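Local coordinates for regulatory protein (Pseudomonas aeruginosa, PDB 5J2Y), which represses virulence and quorum-sensing genes by binding promoter DNA through a helix-turn-helix fold, acting as a global regulator, at residues E25-F30 against R43-E48; W31-I36 against I66-L71. One frame throughout, in Å; residues are numbered along the deposited sequence.

Contact 1: residues E25-F30 against R43-E48; sequences ESQETF and RFENGE. With nucleotides of chain C; nucleotides of chain F.
Gln27 and Glu45 reach toward each other from the first turn of helix 27-32 and the last turn of helix 38-45, and their ends meet at a steep angle, with amide and carboxylate planes 78° apart. Gln27 NE2 gives a hydrogen bond to Glu45 OE1 at 3.1 Å, bent to 152° at the hydrogen. The amide nitrogen arrives from above the carboxylate, 61° out of its plane. Both chains are extended beyond CG, which lets them span backbones whose CA atoms, Gln27 CA and Glu45 CA, are 9.4 Å apart. These helices are the two of the helix-turn-helix, and DNA lies against both. Gln27 N donates almost straight to a phosphate oxygen, OP2 of DT7 of chain C, at 2.9 Å, just after the N-cap Ser26. The Arg43 side chain leaves its helix away from residues 25-30 and ends in the major groove, where Arg43 NH1 and NH2 donate to O6 and N7 of DG10 of chain C, the classic two-pronged reading of guanine. Gly47, whose positive phi favours glycine, closes helix 38-45 in a Schellman motif. Glu45 OE2 makes a salt bridge with Arg20 and probably accepts from Trp31 NE1, so the carboxylate is probably ionised. An amide suits position 27 because it both donates and accepts: OE1 takes a bond from Gln38 while NE2 also binds a phosphate, which together would fix its rotation.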
loop_
_atom_site.group_PDB
_atom_site.type_symbol
_atom_site.label_atom_id
_atom_site.label_comp_id
_atom_site.label_asym_id
_atom_site.label_seq_id
_atom_site.Cartn_x
_atom_site.Cartn_y
_atom_site.Cartn_z
ATOM N N GLU A 25 -1.083 -6.751 -9.788
ATOM C CA GLU A 25 -2.279 -6.633 -8.933
ATOM C C GLU A 25 -3.056 -5.347 -9.209
ATOM O O GLU A 25 -2.471 -4.282 -9.403
ATOM C CB GLU A 25 -1.911 -6.698 -7.448
ATOM C CG GLU A 25 -1.310 -8.014 -7.014
ATOM C CD GLU A 25 -1.005 -8.068 -5.525
ATOM O OE1 GLU A 25 -1.001 -7.010 -4.850
ATOM O OE2 GLU A 25 -0.738 -9.181 -5.016
ATOM N N SER A 26 -4.375 -5.444 -9.204
ATOM C CA SER A 26 -5.183 -4.263 -9.255
ATOM C C SER A 26 -4.985 -3.377 -7.982
ATOM O O SER A 26 -4.578 -3.850 -6.923
ATOM C CB SER A 26 -6.656 -4.651 -9.386
ATOM O OG SER A 26 -7.090 -5.366 -8.236
ATOM N N GLN A 27 -5.338 -2.102 -8.097
ATOM C CA GLN A 27 -5.435 -1.213 -6.957
ATOM C C GLN A 27 -6.359 -1.786 -5.886
ATOM O O GLN A 27 -6.027 -1.755 -4.727
ATOM C CB GLN A 27 -5.951 0.164 -7.387
ATOM C CG GLN A 27 -4.937 0.941 -8.201
ATOM C CD GLN A 27 -5.482 2.281 -8.614
ATOM O OE1 GLN A 27 -6.680 2.508 -8.550
ATOM N NE2 GLN A 27 -4.596 3.186 -9.014
ATOM N N GLU A 28 -7.498 -2.334 -6.291
ATOM C CA GLU A 28 -8.457 -2.899 -5.335
ATOM C C GLU A 28 -7.789 -3.991 -4.538
ATOM O O GLU A 28 -7.917 -4.032 -3.310
ATOM C CB GLU A 28 -9.673 -3.474 -6.076
ATOM C CG GLU A 28 -10.745 -4.211 -5.240
ATOM C CD GLU A 28 -11.294 -3.430 -4.043
ATOM O OE1 GLU A 28 -11.402 -2.185 -4.126
ATOM O OE2 GLU A 28 -11.635 -4.079 -3.015
ATOM N N THR A 29 -7.085 -4.878 -5.254
ATOM C CA THR A 29 -6.502 -6.069 -4.645
ATOM C C THR A 29 -5.421 -5.610 -3.661
ATOM O O THR A 29 -5.408 -5.978 -2.518
ATOM C CB THR A 29 -5.905 -7.022 -5.724
ATOM O OG1 THR A 29 -6.953 -7.590 -6.536
ATOM C CG2 THR A 29 -5.166 -8.154 -5.096
ATOM N N PHE A 30 -4.555 -4.732 -4.122
ATOM C CA PHE A 30 -3.404 -4.310 -3.352
ATOM C C PHE A 30 -3.791 -3.443 -2.144
ATOM O O PHE A 30 -3.422 -3.733 -0.981
ATOM C CB PHE A 30 -2.470 -3.554 -4.269
ATOM C CG PHE A 30 -1.221 -3.067 -3.586
ATOM C CD1 PHE A 30 -0.115 -3.899 -3.432
ATOM C CD2 PHE A 30 -1.150 -1.796 -3.137
ATOM C CE1 PHE A 30 1.028 -3.445 -2.839
ATOM C CE2 PHE A 30 -0.024 -1.336 -2.534
ATOM C CZ PHE A 30 1.069 -2.155 -2.361
ATOM N N ARG A 43 -5.626 7.971 -5.556
ATOM C CA ARG A 43 -5.164 9.322 -5.205
ATOM C C ARG A 43 -3.767 9.286 -4.578
ATOM O O ARG A 43 -2.943 10.142 -4.885
ATOM C CB ARG A 43 -6.159 10.011 -4.320
ATOM C CG ARG A 43 -7.501 10.215 -5.015
ATOM C CD ARG A 43 -8.504 11.045 -4.201
ATOM N NE ARG A 43 -9.185 12.073 -5.024
ATOM C CZ ARG A 43 -10.485 12.108 -5.319
ATOM N NH1 ARG A 43 -11.319 11.181 -4.871
ATOM N NH2 ARG A 43 -10.970 13.100 -6.061
ATOM N N PHE A 44 -3.459 8.269 -3.767
ATOM C CA PHE A 44 -2.081 8.159 -3.186
ATOM C C PHE A 44 -0.998 7.934 -4.261
ATOM O O PHE A 44 0.033 8.550 -4.250
ATOM C CB PHE A 44 -1.998 7.008 -2.165
ATOM C CG PHE A 44 -2.819 7.219 -0.916
ATOM C CD1 PHE A 44 -3.066 8.485 -0.414
ATOM C CD2 PHE A 44 -3.251 6.139 -0.192
ATOM C CE1 PHE A 44 -3.777 8.658 0.760
ATOM C CE2 PHE A 44 -3.922 6.293 1.010
ATOM C CZ PHE A 44 -4.206 7.556 1.485
ATOM N N GLU A 45 -1.258 7.009 -5.166
ATOM C CA GLU A 45 -0.340 6.673 -6.259
ATOM C C GLU A 45 -0.069 7.837 -7.231
ATOM O O GLU A 45 0.846 7.755 -8.045
ATOM C CB GLU A 45 -0.868 5.487 -7.054
ATOM C CG GLU A 45 -0.779 4.181 -6.337
ATOM C CD GLU A 45 -1.293 3.002 -7.134
ATOM O OE1 GLU A 45 -1.553 3.173 -8.352
ATOM O OE2 GLU A 45 -1.430 1.899 -6.539
ATOM N N ASN A 46 -0.889 8.876 -7.150
ATOM C CA ASN A 46 -0.759 10.060 -7.963
ATOM C C ASN A 46 -0.429 11.284 -7.142
ATOM O O ASN A 46 -0.620 12.416 -7.584
ATOM C CB ASN A 46 -2.033 10.246 -8.788
ATOM C CG ASN A 46 -2.059 9.324 -9.986
ATOM O OD1 ASN A 46 -1.430 9.616 -10.989
ATOM N ND2 ASN A 46 -2.728 8.178 -9.868
ATOM N N GLY A 47 0.069 11.043 -5.930
ATOM C CA GLY A 47 0.750 12.062 -5.152
ATOM C C GLY A 47 -0.084 12.866 -4.198
ATOM O O GLY A 47 0.337 13.933 -3.781
ATOM N N GLU A 48 -1.268 12.376 -3.835
ATOM C CA GLU A 48 -1.976 12.975 -2.707
ATOM C C GLU A 48 -1.137 12.699 -1.439
ATOM O O GLU A 48 -0.396 11.697 -1.348
ATOM C CB GLU A 48 -3.387 12.403 -2.581
ATOM C CG GLU A 48 -4.294 13.054 -1.535
ATOM C CD GLU A 48 -5.440 12.144 -1.075
ATOM O OE1 GLU A 48 -5.253 10.910 -1.093
ATOM O OE2 GLU A 48 -6.524 12.648 -0.662
ATOM P P DT C 7 -5.580 -0.772 -11.985
ATOM O OP1 DT C 7 -4.109 -0.810 -12.176
ATOM O OP2 DT C 7 -6.167 -1.253 -10.697
ATOM O "O5'" DT C 7 -6.094 0.695 -12.275
ATOM C "C5'" DT C 7 -5.658 1.405 -13.433
ATOM C "C4'" DT C 7 -6.285 2.780 -13.468
ATOM O "O4'" DT C 7 -7.723 2.677 -13.553
ATOM C "C3'" DT C 7 -5.999 3.684 -12.268
ATOM O "O3'" DT C 7 -5.569 4.912 -12.846
ATOM C "C2'" DT C 7 -7.349 3.830 -11.583
ATOM C "C1'" DT C 7 -8.301 3.688 -12.743
ATOM N N1 DT C 7 -9.667 3.256 -12.407
ATOM C C2 DT C 7 -10.706 4.009 -12.890
ATOM O O2 DT C 7 -10.541 5.049 -13.504
ATOM N N3 DT C 7 -11.952 3.513 -12.607
ATOM C C4 DT C 7 -12.251 2.360 -11.906
ATOM O O4 DT C 7 -13.422 2.037 -11.726
ATOM C C5 DT C 7 -11.111 1.610 -11.442
ATOM C C7 DT C 7 -11.339 0.354 -10.664
ATOM C C6 DT C 7 -9.892 2.078 -11.728
ATOM P P DG C 10 -12.548 16.427 -10.575
ATOM O OP1 DG C 10 -12.032 17.282 -11.650
ATOM O OP2 DG C 10 -11.829 16.412 -9.275
ATOM O "O5'" DG C 10 -14.067 16.777 -10.264
ATOM C "C5'" DG C 10 -15.122 16.294 -11.110
ATOM C "C4'" DG C 10 -16.431 16.216 -10.358
ATOM O "O4'" DG C 10 -16.536 14.943 -9.678
ATOM C "C3'" DG C 10 -16.681 17.282 -9.291
ATOM O "O3'" DG C 10 -18.088 17.539 -9.328
ATOM C "C2'" DG C 10 -16.275 16.587 -8.004
ATOM C "C1'" DG C 10 -16.635 15.130 -8.274
ATOM N N9 DG C 10 -15.741 14.167 -7.646
ATOM C C8 DG C 10 -14.368 14.212 -7.626
ATOM N N7 DG C 10 -13.833 13.198 -7.004
ATOM C C5 DG C 10 -14.916 12.435 -6.594
ATOM C C6 DG C 10 -14.961 11.213 -5.872
ATOM O O6 DG C 10 -14.019 10.539 -5.434
ATOM N N1 DG C 10 -16.267 10.781 -5.679
ATOM C C2 DG C 10 -17.390 11.449 -6.105
ATOM N N2 DG C 10 -18.564 10.878 -5.817
ATOM N N3 DG C 10 -17.362 12.587 -6.776
ATOM C C4 DG C 10 -16.101 13.016 -6.989
ATOM P P DT F 16 -7.320 9.762 3.569
ATOM O OP1 DT F 16 -6.611 8.684 4.299
ATOM O OP2 DT F 16 -6.756 10.299 2.300
ATOM O "O5'" DT F 16 -8.824 9.271 3.396
ATOM C "C5'" DT F 16 -9.588 9.025 4.594
ATOM C "C4'" DT F 16 -10.927 8.405 4.270
ATOM O "O4'" DT F 16 -11.841 9.427 3.805
ATOM C "C3'" DT F 16 -10.893 7.322 3.191
ATOM O "O3'" DT F 16 -11.566 6.152 3.677
ATOM C "C2'" DT F 16 -11.517 7.989 1.975
ATOM C "C1'" DT F 16 -12.413 9.069 2.560
ATOM N N1 DT F 16 -12.530 10.303 1.762
ATOM C C2 DT F 16 -13.770 10.892 1.629
ATOM O O2 DT F 16 -14.794 10.410 2.095
ATOM N N3 DT F 16 -13.773 12.065 0.916
ATOM C C4 DT F 16 -12.686 12.689 0.332
ATOM O O4 DT F 16 -12.846 13.726 -0.304
ATOM C C5 DT F 16 -11.414 12.025 0.530
ATOM C C7 DT F 16 -10.182 12.628 -0.066
ATOM C C6 DT F 16 -11.403 10.876 1.216
#

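Contact 2: residues W31-I36 against I66-L71; sequences WSRFGI and ITDRQL
Arg33 lies against Asp68 and Leu71 at the start of helix 68-75. Arg33 CB rests 4.1 Å from Leu71 CD1, an apolar beginning for a side chain that ends in charge. CG stands beside the backbone N (chi1 -58°), and from there the chain runs extended to NE, carrying it past Asp68: Arg33 CD comes within 3.4 Å of Asp68 OD1. Arg33 NE is 3.5 Å from Asp68 OD1, a salt bridge of charges alone, since the oxygen sits well out of the guanidinium plane and no N-H points at it. A water bridges here too, accepting a weak bond from Arg33 NE and donating to Asp68 O at 2.6 Å. The packing joins the turn that follows the first helix of the helix-turn-helix to the C-terminal helix 68-75, whose start is fastened by a capping box: Thr67 OG1 accepts from Gln70 N at 2.9 Å, and Gln70 OE1 accepts from Thr67 N. At CZ the guanidinium is stacked on the carboxylate, planes 20° apart, with Asp68 OD2 over the guanidinium centre. Arg33 NH1 forms a salt bridge with Glu25 OE1, and NH2 lies near Asp68 OD2, which also pairs with Arg23; Asp68 OD1 bonds Tyr61 OH. Branched Leu71 suits the apolar side, Leu71 CD1 touching Phe34 CE1 at 4.0 Å; its CB abuts the Arg33 carbonyl oxygen, while the Phe34 ring meets Tyr61 edge-to-face.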
loop_
_atom_site.group_PDB
_atom_site.type_symbol
_atom_site.label_atom_id
_atom_site.label_comp_id
_atom_site.label_asym_id
_atom_site.label_seq_id
_atom_site.Cartn_x
_atom_site.Cartn_y
_atom_site.Cartn_z
ATOM N N TRP A 31 -4.596 -2.419 -2.385
ATOM C CA TRP A 31 -4.891 -1.483 -1.308
ATOM C C TRP A 31 -5.851 -2.008 -0.240
ATOM O O TRP A 31 -5.778 -1.596 0.922
ATOM C CB TRP A 31 -5.378 -0.197 -1.877
ATOM C CG TRP A 31 -4.319 0.497 -2.511
ATOM C CD1 TRP A 31 -4.053 0.551 -3.855
ATOM C CD2 TRP A 31 -3.306 1.267 -1.863
ATOM N NE1 TRP A 31 -2.926 1.315 -4.086
ATOM C CE2 TRP A 31 -2.461 1.779 -2.879
ATOM C CE3 TRP A 31 -3.029 1.577 -0.519
ATOM C CZ2 TRP A 31 -1.391 2.591 -2.607
ATOM C CZ3 TRP A 31 -1.959 2.357 -0.237
ATOM C CH2 TRP A 31 -1.131 2.869 -1.289
ATOM N N SER A 32 -6.681 -2.973 -0.617
ATOM C CA SER A 32 -7.664 -3.485 0.317
ATOM C C SER A 32 -7.063 -4.377 1.383
ATOM O O SER A 32 -7.685 -4.558 2.416
ATOM C CB SER A 32 -8.842 -4.173 -0.414
ATOM O OG SER A 32 -8.383 -5.262 -1.184
ATOM N N ARG A 33 -5.851 -4.909 1.175
ATOM C CA ARG A 33 -5.147 -5.654 2.259
ATOM C C ARG A 33 -4.942 -4.800 3.479
ATOM O O ARG A 33 -4.754 -5.344 4.561
ATOM C CB ARG A 33 -3.752 -6.126 1.849
ATOM C CG ARG A 33 -3.737 -7.012 0.637
ATOM C CD ARG A 33 -2.470 -7.834 0.569
ATOM N NE ARG A 33 -2.627 -8.814 -0.512
ATOM C CZ ARG A 33 -2.172 -8.645 -1.759
ATOM N NH1 ARG A 33 -1.459 -7.578 -2.084
ATOM N NH2 ARG A 33 -2.398 -9.571 -2.681
ATOM N N PHE A 34 -4.896 -3.473 3.269
ATOM C CA PHE A 34 -4.710 -2.479 4.328
ATOM C C PHE A 34 -6.033 -1.818 4.760
ATOM O O PHE A 34 -6.037 -0.947 5.606
ATOM C CB PHE A 34 -3.719 -1.375 3.864
ATOM C CG PHE A 34 -2.420 -1.914 3.316
ATOM C CD1 PHE A 34 -1.442 -2.401 4.165
ATOM C CD2 PHE A 34 -2.164 -1.902 1.956
ATOM C CE1 PHE A 34 -0.259 -2.893 3.672
ATOM C CE2 PHE A 34 -0.990 -2.421 1.451
ATOM C CZ PHE A 34 -0.029 -2.905 2.321
ATOM N N GLY A 35 -7.150 -2.213 4.148
ATOM C CA GLY A 35 -8.425 -1.565 4.413
ATOM C C GLY A 35 -8.539 -0.202 3.759
ATOM O O GLY A 35 -9.257 0.674 4.233
ATOM N N ILE A 36 -7.821 -0.029 2.663
ATOM C CA ILE A 36 -7.804 1.213 1.934
ATOM C C ILE A 36 -8.558 0.987 0.621
ATOM O O ILE A 36 -8.307 0.036 -0.105
ATOM C CB ILE A 36 -6.353 1.649 1.687
ATOM C CG1 ILE A 36 -5.710 2.044 3.006
ATOM C CG2 ILE A 36 -6.262 2.855 0.755
ATOM C CD1 ILE A 36 -4.186 2.144 2.938
ATOM N N ILE A 66 5.802 -7.372 7.188
ATOM C CA ILE A 66 4.394 -7.724 7.314
ATOM C C ILE A 66 4.025 -8.494 6.079
ATOM O O ILE A 66 4.260 -7.991 4.969
ATOM C CB ILE A 66 3.491 -6.480 7.272
ATOM C CG1 ILE A 66 3.600 -5.713 8.563
ATOM C CG2 ILE A 66 2.030 -6.826 6.993
ATOM C CD1 ILE A 66 3.008 -4.318 8.477
ATOM N N THR A 67 3.391 -9.658 6.260
ATOM C CA THR A 67 3.101 -10.562 5.149
ATOM C C THR A 67 1.626 -10.523 4.745
ATOM O O THR A 67 0.748 -10.215 5.548
ATOM C CB THR A 67 3.376 -12.050 5.471
ATOM O OG1 THR A 67 2.414 -12.503 6.425
ATOM C CG2 THR A 67 4.790 -12.282 6.022
ATOM N N ASP A 68 1.374 -10.863 3.486
ATOM C CA ASP A 68 0.034 -10.941 2.961
ATOM C C ASP A 68 -0.788 -11.803 3.878
ATOM O O ASP A 68 -1.960 -11.531 4.074
ATOM C CB ASP A 68 0.044 -11.557 1.563
ATOM C CG ASP A 68 0.490 -10.572 0.481
ATOM O OD1 ASP A 68 0.589 -9.352 0.731
ATOM O OD2 ASP A 68 0.719 -11.012 -0.657
ATOM N N ARG A 69 -0.186 -12.858 4.439
ATOM C CA ARG A 69 -0.960 -13.818 5.240
ATOM C C ARG A 69 -1.370 -13.218 6.579
ATOM O O ARG A 69 -2.517 -13.339 7.022
ATOM C CB ARG A 69 -0.203 -15.154 5.467
ATOM C CG ARG A 69 -1.002 -16.098 6.374
ATOM C CD ARG A 69 -0.219 -17.310 6.803
ATOM N NE ARG A 69 -0.144 -18.309 5.753
ATOM C CZ ARG A 69 -0.785 -19.470 5.732
ATOM N NH1 ARG A 69 -1.611 -19.827 6.701
ATOM N NH2 ARG A 69 -0.604 -20.268 4.688
ATOM N N GLN A 70 -0.409 -12.601 7.239
ATOM C CA GLN A 70 -0.721 -11.776 8.383
ATOM C C GLN A 70 -1.881 -10.802 8.107
ATOM O O GLN A 70 -2.775 -10.680 8.896
ATOM C CB GLN A 70 0.501 -10.981 8.770
ATOM C CG GLN A 70 1.539 -11.786 9.497
ATOM C CD GLN A 70 2.678 -10.867 9.890
ATOM O OE1 GLN A 70 3.261 -10.193 9.028
ATOM N NE2 GLN A 70 2.957 -10.776 11.190
ATOM N N LEU A 71 -1.877 -10.113 6.979
ATOM C CA LEU A 71 -2.967 -9.130 6.715
ATOM C C LEU A 71 -4.292 -9.857 6.512
ATOM O O LEU A 71 -5.274 -9.477 7.104
ATOM C CB LEU A 71 -2.640 -8.210 5.535
ATOM C CG LEU A 71 -1.427 -7.332 5.841
ATOM C CD1 LEU A 71 -0.821 -6.696 4.603
ATOM C CD2 LEU A 71 -1.843 -6.225 6.785
HETATM O O HOH W 1 -3.397 -10.511 2.180
#

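From the N terminus, helix 9-22 leads to residues 25-30, which open contact 1, and the chain passes directly into 31-36, the first half of contact 2. Contact 1 closes next, at 43-48, where helix 38-45 ends; contact 2 closes only at 66-71, once helix 52-62 has been traversed. The two loops therefore cross, with helix 27-32 common to both. Contact 1 joins the two helices of the helix-turn-helix, and contact 2 brings helix 68-75 against their connecting turn. A salt bridge from Glu25 to Arg33 and a probable hydrogen bond between Glu45 and Trp31 link the two contacts directly, while Phe44 packs on Trp31 and Ile36.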